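Long-range contact in protein tudor (Drosophila melanogaster, PDB 3NTK), which recognises methylated arginines of the Piwi protein Aubergine through its Tudor domains and is required for germ cell formation during oogenesis: residues F64-Q68 against V80-F85. Residues are numbered along the deposited sequence; the frame is centred on the assembly and turned at random.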
ATOM      1  N   PHE A  64      11.853  -1.123   9.969  1.00 25.41           N
ATOM      2  CA  PHE A  64      10.856  -2.122  10.360  1.00 26.16           C
ATOM      3  C   PHE A  64       9.437  -1.585  10.144  1.00 25.39           C
ATOM      4  O   PHE A  64       9.129  -0.447  10.512  1.00 24.88           O
ATOM      5  CB  PHE A  64      11.033  -2.539  11.825  1.00 26.72           C
ATOM      6  CG  PHE A  64      12.175  -3.489  12.049  1.00 27.63           C
ATOM      7  CD1 PHE A  64      13.454  -3.012  12.306  1.00 29.48           C
ATOM      8  CD2 PHE A  64      11.977  -4.864  11.967  1.00 28.10           C
ATOM      9  CE1 PHE A  64      14.525  -3.889  12.477  1.00 28.65           C
ATOM     10  CE2 PHE A  64      13.041  -5.751  12.136  1.00 28.78           C
ATOM     11  CZ  PHE A  64      14.317  -5.258  12.392  1.00 28.97           C
ATOM     12  N   TYR A  65       8.579  -2.416   9.553  1.00 24.50           N
ATOM     13  CA  TYR A  65       7.187  -2.055   9.265  1.00 22.15           C
ATOM     14  C   TYR A  65       6.235  -3.187   9.662  1.00 21.81           C
ATOM     15  O   TYR A  65       6.660  -4.338   9.841  1.00 21.22           O
ATOM     16  CB  TYR A  65       6.981  -1.846   7.761  1.00 24.40           C
ATOM     17  CG  TYR A  65       7.837  -0.796   7.098  1.00 26.70           C
ATOM     18  CD1 TYR A  65       7.570   0.562   7.272  1.00 30.84           C
ATOM     19  CD2 TYR A  65       8.888  -1.161   6.263  1.00 31.24           C
ATOM     20  CE1 TYR A  65       8.332   1.536   6.618  1.00 34.02           C
ATOM     21  CE2 TYR A  65       9.658  -0.196   5.607  1.00 34.82           C
ATOM     22  CZ  TYR A  65       9.372   1.145   5.788  1.00 33.76           C
ATOM     23  OH  TYR A  65      10.124   2.094   5.131  1.00 36.78           O
ATOM     24  N   ARG A  66       4.946  -2.867   9.771  1.00 21.47           N
ATOM     25  CA  ARG A  66       3.956  -3.899  10.075  1.00 21.21           C
ATOM     26  C   ARG A  66       3.910  -4.744   8.809  1.00 20.59           C
ATOM     27  O   ARG A  66       3.928  -4.210   7.692  1.00 22.44           O
ATOM     28  CB  ARG A  66       2.569  -3.294  10.352  1.00 21.66           C
ATOM     29  CG  ARG A  66       2.489  -2.443  11.622  1.00 21.15           C
ATOM     30  CD  ARG A  66       1.051  -2.322  12.126  1.00 21.41           C
ATOM     31  NE  ARG A  66       0.196  -1.603  11.185  1.00 19.98           N
ATOM     32  CZ  ARG A  66      -1.121  -1.475  11.314  1.00 24.58           C
ATOM     33  NH1 ARG A  66      -1.750  -2.021  12.349  1.00 21.29           N
ATOM     34  NH2 ARG A  66      -1.814  -0.797  10.404  1.00 24.35           N
ATOM     35  N   ALA A  67       3.838  -6.059   8.969  1.00 21.12           N
ATOM     36  CA  ALA A  67       3.836  -6.930   7.813  1.00 21.53           C
ATOM     37  C   ALA A  67       3.018  -8.201   7.996  1.00 22.46           C
ATOM     38  O   ALA A  67       2.826  -8.686   9.116  1.00 22.90           O
ATOM     39  CB  ALA A  67       5.276  -7.295   7.459  1.00 24.24           C
ATOM     40  N   GLN A  68       2.525  -8.724   6.883  1.00 21.26           N
ATOM     41  CA  GLN A  68       1.774  -9.965   6.896  1.00 23.96           C
ATOM     42  C   GLN A  68       2.544 -10.954   6.037  1.00 22.97           C
ATOM     43  O   GLN A  68       2.906 -10.657   4.895  1.00 24.08           O
ATOM     44  CB  GLN A  68       0.360  -9.783   6.327  1.00 25.08           C
ATOM     45  CG  GLN A  68      -0.404 -11.100   6.264  1.00 28.74           C
ATOM     46  CD  GLN A  68      -1.848 -10.939   5.830  1.00 33.28           C
ATOM     47  OE1 GLN A  68      -2.134 -10.309   4.815  1.00 37.92           O
ATOM     48  NE2 GLN A  68      -2.763 -11.521   6.596  1.00 36.69           N
ATOM     49  N   VAL A  80       6.863 -11.114   2.499  1.00 26.67           N
ATOM     50  CA  VAL A  80       5.876 -10.408   3.293  1.00 26.24           C
ATOM     51  C   VAL A  80       5.258  -9.256   2.526  1.00 25.85           C
ATOM     52  O   VAL A  80       5.789  -8.809   1.509  1.00 28.43           O
ATOM     53  CB  VAL A  80       6.492  -9.842   4.594  1.00 25.82           C
ATOM     54  CG1 VAL A  80       7.154 -10.962   5.383  1.00 24.74           C
ATOM     55  CG2 VAL A  80       7.502  -8.745   4.264  1.00 25.95           C
ATOM     56  N   HIS A  81       4.123  -8.793   3.023  1.00 24.07           N
ATOM     57  CA  HIS A  81       3.422  -7.666   2.441  1.00 23.20           C
ATOM     58  C   HIS A  81       3.357  -6.601   3.523  1.00 22.74           C
ATOM     59  O   HIS A  81       2.812  -6.842   4.605  1.00 21.23           O
ATOM     60  CB  HIS A  81       2.005  -8.061   2.031  1.00 25.83           C
ATOM     61  CG  HIS A  81       1.231  -6.944   1.409  1.00 24.82           C
ATOM     62  ND1 HIS A  81       0.306  -6.198   2.106  1.00 27.09           N
ATOM     63  CD2 HIS A  81       1.276  -6.417   0.161  1.00 24.35           C
ATOM     64  CE1 HIS A  81      -0.186  -5.261   1.315  1.00 25.57           C
ATOM     65  NE2 HIS A  81       0.386  -5.373   0.129  1.00 28.36           N
ATOM     66  N   PHE A  82       3.934  -5.434   3.250  1.00 22.22           N
ATOM     67  CA  PHE A  82       3.917  -4.344   4.216  1.00 22.22           C
ATOM     68  C   PHE A  82       2.564  -3.656   4.088  1.00 22.66           C
ATOM     69  O   PHE A  82       2.334  -2.837   3.196  1.00 23.30           O
ATOM     70  CB  PHE A  82       5.086  -3.403   3.936  1.00 23.78           C
ATOM     71  CG  PHE A  82       6.425  -4.051   4.157  1.00 25.31           C
ATOM     72  CD1 PHE A  82       6.826  -4.417   5.439  1.00 25.97           C
ATOM     73  CD2 PHE A  82       7.270  -4.324   3.087  1.00 23.81           C
ATOM     74  CE1 PHE A  82       8.058  -5.050   5.652  1.00 24.41           C
ATOM     75  CE2 PHE A  82       8.499  -4.956   3.290  1.00 25.45           C
ATOM     76  CZ  PHE A  82       8.891  -5.318   4.576  1.00 24.43           C
ATOM     77  N   ILE A  83       1.663  -4.011   4.995  1.00 21.68           N
ATOM     78  CA  ILE A  83       0.295  -3.513   4.956  1.00 21.05           C
ATOM     79  C   ILE A  83       0.080  -2.007   4.933  1.00 20.71           C
ATOM     80  O   ILE A  83      -0.942  -1.536   4.432  1.00 21.08           O
ATOM     81  CB  ILE A  83      -0.535  -4.102   6.109  1.00 20.63           C
ATOM     82  CG1 ILE A  83       0.010  -3.624   7.457  1.00 18.56           C
ATOM     83  CG2 ILE A  83      -0.516  -5.629   6.023  1.00 20.65           C
ATOM     84  CD1 ILE A  83      -0.895  -3.995   8.626  1.00 21.42           C
ATOM     85  N   ASP A  84       1.019  -1.239   5.465  1.00 20.05           N
ATOM     86  CA  ASP A  84       0.827   0.203   5.474  1.00 21.27           C
ATOM     87  C   ASP A  84       1.457   0.894   4.270  1.00 22.48           C
ATOM     88  O   ASP A  84       1.256   2.089   4.069  1.00 23.42           O
ATOM     89  CB  ASP A  84       1.365   0.800   6.775  1.00 21.47           C
ATOM     90  CG  ASP A  84       0.685   0.210   8.002  1.00 21.74           C
ATOM     91  OD1 ASP A  84      -0.555   0.043   7.960  1.00 22.56           O
ATOM     92  OD2 ASP A  84       1.383  -0.087   8.999  1.00 20.50           O
ATOM     93  N   PHE A  85       2.189   0.138   3.459  1.00 24.03           N
ATOM     94  CA  PHE A  85       2.848   0.721   2.293  1.00 25.65           C
ATOM     95  C   PHE A  85       2.592   0.005   0.972  1.00 26.73           C
ATOM     96  O   PHE A  85       3.086   0.420  -0.079  1.00 28.23           O
ATOM     97  CB  PHE A  85       4.349   0.848   2.565  1.00 27.23           C
ATOM     98  CG  PHE A  85       4.665   1.781   3.699  1.00 29.29           C
ATOM     99  CD1 PHE A  85       4.569   1.351   5.019  1.00 28.27           C
ATOM    100  CD2 PHE A  85       4.983   3.112   3.449  1.00 28.78           C
ATOM    101  CE1 PHE A  85       4.780   2.235   6.075  1.00 29.77           C
ATOM    102  CE2 PHE A  85       5.195   4.002   4.494  1.00 30.54           C
ATOM    103  CZ  PHE A  85       5.093   3.563   5.812  1.00 30.43           C
TER
HETATM  104  O   HOH W   1       3.541  -1.698   6.593  1.00 20.51           O
HETATM  105  O   HOH W   2       4.047  -0.122   9.051  1.00 21.58           O
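Gln68 and His81 form an antiparallel hydrogen-bonded pair in the β-hairpin of strands 63-72 and 78-82, within the SH3-like Tudor barrel of this last extended Tudor domain. Toward Ile83 and Asp84 the backbones draw apart, and side chains and two waters join them. Arg66 reaches across: its CB lies 3.9 Å from Ile83 CG1, CG and CD run on past Asp84 OD2, and a bend at chi3 (-65°) turns the guanidinium side-on to the carboxylate. NE meets OD2 of Asp84 at 2.9 Å and NH2 meets OD1, nearly straight, each through a syn lone pair, with planes 18° apart. Ile83 CD1 lies over one guanidinium face; NH1 bonds the carbonyl oxygens of Leu101 and Pro104, NH2 also that of Ala105, and Asp84 OD1 accepts from Tyr107 N. A methionine in place of Arg66 would probably leave the buried Asp84 carboxylate without its counter-charge and less firmly held, by Tyr107 N and a water. Beyond lies an aromatic cluster: Tyr65 sets its edge toward the face of Phe82, and its CD1 touches Phe85 CE1 at 3.5 Å. One water links Arg66 O to Asp84 N; the other accepts from Arg66 N and donates to Asp84 OD2 at 2.7 Å.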